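Local atomic coordinates of methyltransferase (Streptomyces regensis, PDB entry 5N5D), a protein that probably transfers a methyl group from S-adenosylmethionine to a hydroxyl oxygen of an intermediate in tomaymycin biosynthesis. Residues 90-95 with 123-128; 143-146 with 151-154. All coordinates share one frame; numbering follows the deposited sequence.

How the contacts relate
Contacts 1 and 2 follow one another along the chain and stand with their centres 11 Å apart, and each has a segment that touches the same S-adenosylmethionine. Contact 1 brings E93 to the ribose at the end of strand 88-93, while contact 2 brings D143 to the amino group of the methionine part and N145 and Y152 close to the adenine. Y152 joins them physically: its CE1 lies 3.6 Å from CD2 of L123 and its CD1 lies 3.7 Å from CD1 of L126. Thus the leucines of 123-128 pack against the tyrosine of contact 2, with L126 also meeting strand 88-93. Hydrocarbon packing behind the pocket thereby links residues that handle different parts of one cofactor.

Contact 1. Residues 90-95 with 123-128. With SAM (S-adenosylmethionine), chain H.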
loop_
_atom_site.group_PDB
_atom_site.type_symbol
_atom_site.label_atom_id
_atom_site.label_comp_id
_atom_site.label_asym_id
_atom_site.label_seq_id
_atom_site.Cartn_x
_atom_site.Cartn_y
_atom_site.Cartn_z
ATOM N N VAL A 90 15.777 -13.588 -3.142
ATOM C CA VAL A 90 16.370 -13.966 -4.416
ATOM C C VAL A 90 16.137 -12.797 -5.354
ATOM O O VAL A 90 14.990 -12.403 -5.575
ATOM C CB VAL A 90 15.745 -15.259 -4.961
ATOM C CG1 VAL A 90 16.375 -15.644 -6.296
ATOM C CG2 VAL A 90 15.905 -16.393 -3.956
ATOM N N THR A 91 17.208 -12.217 -5.887
ATOM C CA THR A 91 17.063 -11.045 -6.737
ATOM C C THR A 91 17.835 -11.229 -8.036
ATOM O O THR A 91 18.898 -11.854 -8.063
ATOM C CB THR A 91 17.500 -9.765 -5.994
ATOM O OG1 THR A 91 17.210 -8.623 -6.807
ATOM C CG2 THR A 91 18.982 -9.811 -5.617
ATOM N N ILE A 92 17.268 -10.691 -9.117
ATOM C CA ILE A 92 17.747 -10.903 -10.480
ATOM C C ILE A 92 18.069 -9.561 -11.121
ATOM O O ILE A 92 17.260 -8.629 -11.072
ATOM C CB ILE A 92 16.703 -11.635 -11.345
ATOM C CG1 ILE A 92 16.270 -12.944 -10.689
ATOM C CG2 ILE A 92 17.270 -11.875 -12.749
ATOM C CD1 ILE A 92 15.094 -13.621 -11.382
ATOM N N GLU A 93 19.215 -9.498 -11.799
ATOM C CA GLU A 93 19.649 -8.289 -12.494
ATOM C C GLU A 93 20.405 -8.656 -13.763
ATOM O O GLU A 93 21.312 -9.492 -13.727
ATOM C CB GLU A 93 20.535 -7.434 -11.579
ATOM C CG GLU A 93 21.222 -6.259 -12.269
ATOM C CD GLU A 93 20.239 -5.346 -12.958
ATOM O OE1 GLU A 93 19.222 -4.980 -12.326
ATOM O OE2 GLU A 93 20.470 -5.001 -14.137
ATOM N N TRP A 94 20.053 -8.001 -14.872
ATOM C CA TRP A 94 20.660 -8.287 -16.170
ATOM C C TRP A 94 22.070 -7.717 -16.306
ATOM O O TRP A 94 22.922 -8.343 -16.950
ATOM C CB TRP A 94 19.742 -7.742 -17.272
ATOM C CG TRP A 94 20.371 -7.549 -18.614
ATOM C CD1 TRP A 94 20.631 -6.358 -19.230
ATOM C CD2 TRP A 94 20.802 -8.570 -19.519
ATOM N NE1 TRP A 94 21.202 -6.575 -20.459
ATOM C CE2 TRP A 94 21.319 -7.925 -20.661
ATOM C CE3 TRP A 94 20.807 -9.967 -19.473
ATOM C CZ2 TRP A 94 21.835 -8.630 -21.746
ATOM C CZ3 TRP A 94 21.323 -10.664 -20.553
ATOM C CH2 TRP A 94 21.827 -9.995 -21.674
ATOM N N GLU A 95 22.347 -6.557 -15.712
ATOM C CA GLU A 95 23.630 -5.884 -15.875
ATOM C C GLU A 95 24.562 -6.274 -14.733
ATOM O O GLU A 95 24.288 -5.966 -13.569
ATOM C CB GLU A 95 23.425 -4.371 -15.914
ATOM C CG GLU A 95 24.631 -3.576 -16.375
ATOM C CD GLU A 95 24.994 -3.848 -17.822
ATOM O OE1 GLU A 95 26.082 -4.407 -18.067
ATOM O OE2 GLU A 95 24.187 -3.508 -18.712
ATOM N N LEU A 123 13.906 -13.875 -17.635
ATOM C CA LEU A 123 13.147 -14.995 -18.181
ATOM C C LEU A 123 14.007 -16.241 -18.363
ATOM O O LEU A 123 13.460 -17.347 -18.454
ATOM C CB LEU A 123 12.487 -14.603 -19.505
ATOM C CG LEU A 123 11.303 -13.636 -19.409
ATOM C CD1 LEU A 123 10.715 -13.377 -20.785
ATOM C CD2 LEU A 123 10.215 -14.130 -18.456
ATOM N N ASP A 124 15.332 -16.091 -18.415
ATOM C CA ASP A 124 16.218 -17.251 -18.413
ATOM C C ASP A 124 16.433 -17.790 -17.006
ATOM O O ASP A 124 16.566 -19.004 -16.822
ATOM C CB ASP A 124 17.572 -16.885 -19.030
ATOM C CG ASP A 124 17.483 -16.558 -20.511
ATOM O OD1 ASP A 124 16.544 -17.034 -21.181
ATOM O OD2 ASP A 124 18.374 -15.833 -21.013
ATOM N N ILE A 125 16.450 -16.906 -16.008
ATOM C CA ILE A 125 16.782 -17.315 -14.646
ATOM C C ILE A 125 15.561 -17.875 -13.928
ATOM O O ILE A 125 15.667 -18.857 -13.185
ATOM C CB ILE A 125 17.394 -16.124 -13.888
ATOM C CG1 ILE A 125 18.778 -15.812 -14.458
ATOM C CG2 ILE A 125 17.479 -16.414 -12.391
ATOM C CD1 ILE A 125 19.206 -14.388 -14.269
ATOM N N LEU A 126 14.395 -17.260 -14.120
ATOM C CA LEU A 126 13.206 -17.638 -13.357
ATOM C C LEU A 126 12.906 -19.133 -13.379
ATOM O O LEU A 126 12.633 -19.697 -12.307
ATOM C CB LEU A 126 12.014 -16.815 -13.869
ATOM C CG LEU A 126 12.039 -15.345 -13.421
ATOM C CD1 LEU A 126 11.129 -14.468 -14.280
ATOM C CD2 LEU A 126 11.644 -15.232 -11.961
ATOM N N PRO A 127 12.939 -19.834 -14.513
ATOM C CA PRO A 127 12.661 -21.281 -14.455
ATOM C C PRO A 127 13.619 -22.048 -13.562
ATOM O O PRO A 127 13.237 -23.094 -13.020
ATOM C CB PRO A 127 12.762 -21.729 -15.922
ATOM C CG PRO A 127 13.365 -20.598 -16.663
ATOM C CD PRO A 127 13.062 -19.353 -15.899
ATOM N N THR A 128 14.851 -21.557 -13.377
ATOM C CA THR A 128 15.827 -22.242 -12.535
ATOM C C THR A 128 15.515 -22.110 -11.054
ATOM O O THR A 128 16.154 -22.789 -10.240
ATOM C CB THR A 128 17.245 -21.709 -12.778
ATOM O OG1 THR A 128 17.422 -20.452 -12.106
ATOM C CG2 THR A 128 17.525 -21.536 -14.269
HETATM N N SAM H . 14.267 -2.405 -7.952
HETATM C CA SAM H . 15.326 -1.377 -8.018
HETATM C C SAM H . 15.159 -0.356 -6.846
HETATM O O SAM H . 13.996 0.044 -6.611
HETATM O OXT SAM H . 16.186 -0.007 -6.229
HETATM C CB SAM H . 15.286 -0.635 -9.376
HETATM C CG SAM H . 15.204 -1.603 -10.550
HETATM S SD SAM H . 15.358 -0.638 -12.072
HETATM C CE SAM H . 13.775 0.110 -12.151
HETATM C "C5'" SAM H . 15.139 -1.899 -13.374
HETATM C "C4'" SAM H . 16.291 -2.882 -13.442
HETATM O "O4'" SAM H . 15.926 -4.041 -14.224
HETATM C "C3'" SAM H . 17.577 -2.318 -14.061
HETATM O "O3'" SAM H . 18.652 -2.473 -13.140
HETATM C "C2'" SAM H . 17.747 -3.134 -15.352
HETATM O "O2'" SAM H . 19.109 -3.376 -15.682
HETATM C "C1'" SAM H . 17.052 -4.435 -14.973
HETATM N N9 SAM H . 16.593 -5.236 -16.101
HETATM C C8 SAM H . 16.031 -4.789 -17.267
HETATM N N7 SAM H . 15.653 -5.747 -18.080
HETATM C C5 SAM H . 15.989 -6.908 -17.398
HETATM C C6 SAM H . 15.828 -8.270 -17.709
HETATM N N6 SAM H . 15.267 -8.712 -18.841
HETATM N N1 SAM H . 16.256 -9.178 -16.802
HETATM C C2 SAM H . 16.812 -8.740 -15.668
HETATM N N3 SAM H . 17.018 -7.481 -15.268
HETATM C C4 SAM H . 16.578 -6.606 -16.181
#
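I92 carries the tight part of this contact, its branched side chain pressed against I125 and L126 where a purely apolar strand residue suits a buried site. Its CD1 lies 3.9 Å from CD2 of L126, the two chains crossing nearly at right angles, and 3.8 Å from CG2 of I125. At chi1 -55° I92 CG2 stands anti to the backbone N and meets CD1 of I125, 3.5 Å away; as I125 has a second conformer, both approaches to it are less certain than the one to L126. The strand is the second in sequence of the Rossmann-like sheet, and at its C-terminal end E93 does what an acid does here in many such methyltransferases: it grips the ribose. SAM O3' donates to E93 OE1 at 2.7 Å, and SAM O2' to E93 OE2 at 2.6 Å. OE2 also accepts E95 N on its anti side (2.9 Å, 169°), while F71 N binds OE1, so the carboxylate is fixed from several directions. With an alanine here, both ribose hydroxyls and the amide of E95 would probably be left without their acceptor. Beyond this the contact loosens toward solvent: W94 and D124 are exposed and scarcely meet the opposite segment, although W94 N comes within 3.1 Å of SAM N3. T128, also exposed, turns its OG1 back to I125 O at 2.6 Å.

Contact 2. Residues 143-146 with 151-154; sequences DANK and EYFT. With SAM (S-adenosylmethionine), chain H; SO4 (sulfate ion), chain J.
Y152 lays its ring beside the A144 methyl group, CE2 lying 4.2 Å from A144 CB in an oblique approach, and extends its hydroxyl to the amide of N145. There Y152 OH donates to N145 OD1 at 2.6 Å, meeting a lone pair in the carbonyl plane at a C=O...donor angle of 136°. Seen from the ring, OD1 sits at the edge and in plane, whereas the amide itself is turned 74° from the ring. A tyrosine suits this place because its ring packs against apolar neighbours while its phenol reaches a polar partner. N145 holds CG between its backbone N and carbonyl carbon (chi1 57°), and this turn brings the amide up to the phenol. An asparagine serves well, since it accepts from Y152 with OD1 and donates to D148 through ND2; the two bonds together fix which way the amide is flipped. The adenine amino group is close by, SAM N6 being 3.3 Å from N145 OD1 and 3.4 Å from Y152 OH, so the pair borders this end of the cofactor. At the other end of the pocket D143 OD2 accepts from SAM N at 2.8 Å; an acid suits this place because it offers the cofactor's amino group an acceptor. A144, small enough to lie against the sugar, comes within 3.5 Å of SAM O4' through its CA. K146 N points to a sulfate, probably picked up during crystallisation. Residues 143-146 open the loop between strand 139-142 and helix 149-158, in the beta-alpha-beta crossover that runs on to the parallel strand 165-169; A144 and Y152 both pack on I68 of the adjacent strand 64-68, and F153 sets its ring edge-to-face with F193 of helix 185-198.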
loop_
_atom_site.group_PDB
_atom_site.type_symbol
_atom_site.label_atom_id
_atom_site.label_comp_id
_atom_site.label_asym_id
_atom_site.label_seq_id
_atom_site.Cartn_x
_atom_site.Cartn_y
_atom_site.Cartn_z
ATOM N N ASP A 143 10.106 -5.328 -10.919
ATOM C CA ASP A 143 10.577 -3.976 -11.179
ATOM C C ASP A 143 11.741 -4.040 -12.162
ATOM O O ASP A 143 12.839 -3.558 -11.898
ATOM C CB ASP A 143 10.984 -3.295 -9.875
ATOM C CG ASP A 143 11.315 -1.825 -10.055
ATOM O OD1 ASP A 143 10.854 -1.206 -11.047
ATOM O OD2 ASP A 143 12.041 -1.278 -9.196
ATOM N N ALA A 144 11.508 -4.649 -13.322
ATOM C CA ALA A 144 12.540 -4.723 -14.347
ATOM C C ALA A 144 12.010 -4.086 -15.627
ATOM O O ALA A 144 11.496 -2.963 -15.596
ATOM C CB ALA A 144 12.980 -6.172 -14.559
ATOM N N ASN A 145 12.121 -4.782 -16.751
ATOM C CA ASN A 145 11.622 -4.259 -18.012
ATOM C C ASN A 145 10.124 -4.509 -18.130
ATOM O O ASN A 145 9.611 -5.534 -17.680
ATOM C CB ASN A 145 12.370 -4.904 -19.175
ATOM C CG ASN A 145 12.261 -6.407 -19.171
ATOM O OD1 ASN A 145 12.465 -7.060 -18.145
ATOM N ND2 ASN A 145 11.930 -6.971 -20.329
ATOM N N LYS A 146 9.419 -3.567 -18.743
ATOM C CA LYS A 146 7.959 -3.611 -18.720
ATOM C C LYS A 146 7.347 -4.559 -19.753
ATOM O O LYS A 146 6.296 -5.150 -19.472
ATOM C CB LYS A 146 7.417 -2.192 -18.894
ATOM C CG LYS A 146 7.703 -1.318 -17.674
ATOM C CD LYS A 146 7.664 0.160 -17.981
ATOM C CE LYS A 146 7.869 0.988 -16.716
ATOM N NZ LYS A 146 9.145 0.668 -16.004
ATOM N N GLU A 151 4.773 -12.164 -18.509
ATOM C CA GLU A 151 5.528 -13.389 -18.273
ATOM C C GLU A 151 6.111 -13.420 -16.864
ATOM O O GLU A 151 6.187 -14.483 -16.236
ATOM C CB GLU A 151 6.631 -13.509 -19.323
ATOM C CG GLU A 151 6.127 -13.809 -20.743
ATOM C CD GLU A 151 5.501 -12.608 -21.469
ATOM O OE1 GLU A 151 5.741 -11.438 -21.089
ATOM O OE2 GLU A 151 4.767 -12.841 -22.450
ATOM N N TYR A 152 6.528 -12.267 -16.348
ATOM C CA TYR A 152 6.982 -12.217 -14.961
ATOM C C TYR A 152 5.845 -12.544 -14.005
ATOM O O TYR A 152 6.050 -13.219 -12.991
ATOM C CB TYR A 152 7.560 -10.842 -14.633
ATOM C CG TYR A 152 8.830 -10.485 -15.388
ATOM C CD1 TYR A 152 9.706 -11.471 -15.822
ATOM C CD2 TYR A 152 9.148 -9.161 -15.670
ATOM C CE1 TYR A 152 10.852 -11.157 -16.512
ATOM C CE2 TYR A 152 10.306 -8.838 -16.361
ATOM C CZ TYR A 152 11.152 -9.843 -16.781
ATOM O OH TYR A 152 12.308 -9.563 -17.476
ATOM N N PHE A 153 4.641 -12.058 -14.304
ATOM C CA PHE A 153 3.481 -12.383 -13.481
ATOM C C PHE A 153 3.176 -13.877 -13.530
ATOM O O PHE A 153 2.937 -14.506 -12.491
ATOM C CB PHE A 153 2.285 -11.551 -13.946
ATOM C CG PHE A 153 1.003 -11.864 -13.233
ATOM C CD1 PHE A 153 0.915 -11.786 -11.856
ATOM C CD2 PHE A 153 -0.127 -12.203 -13.954
ATOM C CE1 PHE A 153 -0.279 -12.062 -11.211
ATOM C CE2 PHE A 153 -1.320 -12.481 -13.313
ATOM C CZ PHE A 153 -1.393 -12.408 -11.940
ATOM N N THR A 154 3.194 -14.470 -14.729
ATOM C CA THR A 154 3.011 -15.914 -14.839
ATOM C C THR A 154 4.007 -16.656 -13.958
ATOM O O THR A 154 3.644 -17.597 -13.242
ATOM C CB THR A 154 3.158 -16.362 -16.300
ATOM O OG1 THR A 154 2.142 -15.740 -17.093
ATOM C CG2 THR A 154 3.038 -17.877 -16.411
HETATM N N SAM H . 14.267 -2.405 -7.952
HETATM C CA SAM H . 15.326 -1.377 -8.018
HETATM C C SAM H . 15.159 -0.356 -6.846
HETATM O O SAM H . 13.996 0.044 -6.611
HETATM O OXT SAM H . 16.186 -0.007 -6.229
HETATM C CB SAM H . 15.286 -0.635 -9.376
HETATM C CG SAM H . 15.204 -1.603 -10.550
HETATM S SD SAM H . 15.358 -0.638 -12.072
HETATM C CE SAM H . 13.775 0.110 -12.151
HETATM C "C5'" SAM H . 15.139 -1.899 -13.374
HETATM C "C4'" SAM H . 16.291 -2.882 -13.442
HETATM O "O4'" SAM H . 15.926 -4.041 -14.224
HETATM C "C3'" SAM H . 17.577 -2.318 -14.061
HETATM O "O3'" SAM H . 18.652 -2.473 -13.140
HETATM C "C2'" SAM H . 17.747 -3.134 -15.352
HETATM O "O2'" SAM H . 19.109 -3.376 -15.682
HETATM C "C1'" SAM H . 17.052 -4.435 -14.973
HETATM N N9 SAM H . 16.593 -5.236 -16.101
HETATM C C8 SAM H . 16.031 -4.789 -17.267
HETATM N N7 SAM H . 15.653 -5.747 -18.080
HETATM C C5 SAM H . 15.989 -6.908 -17.398
HETATM C C6 SAM H . 15.828 -8.270 -17.709
HETATM N N6 SAM H . 15.267 -8.712 -18.841
HETATM N N1 SAM H . 16.256 -9.178 -16.802
HETATM C C2 SAM H . 16.812 -8.740 -15.668
HETATM N N3 SAM H . 17.018 -7.481 -15.268
HETATM C C4 SAM H . 16.578 -6.606 -16.181
HETATM S S SO4 J . 11.512 -1.029 -20.241
HETATM O O1 SO4 J . 11.287 0.275 -20.857
HETATM O O2 SO4 J . 12.731 -0.975 -19.439
HETATM O O3 SO4 J . 10.379 -1.358 -19.385
HETATM O O4 SO4 J . 11.654 -2.043 -21.282
#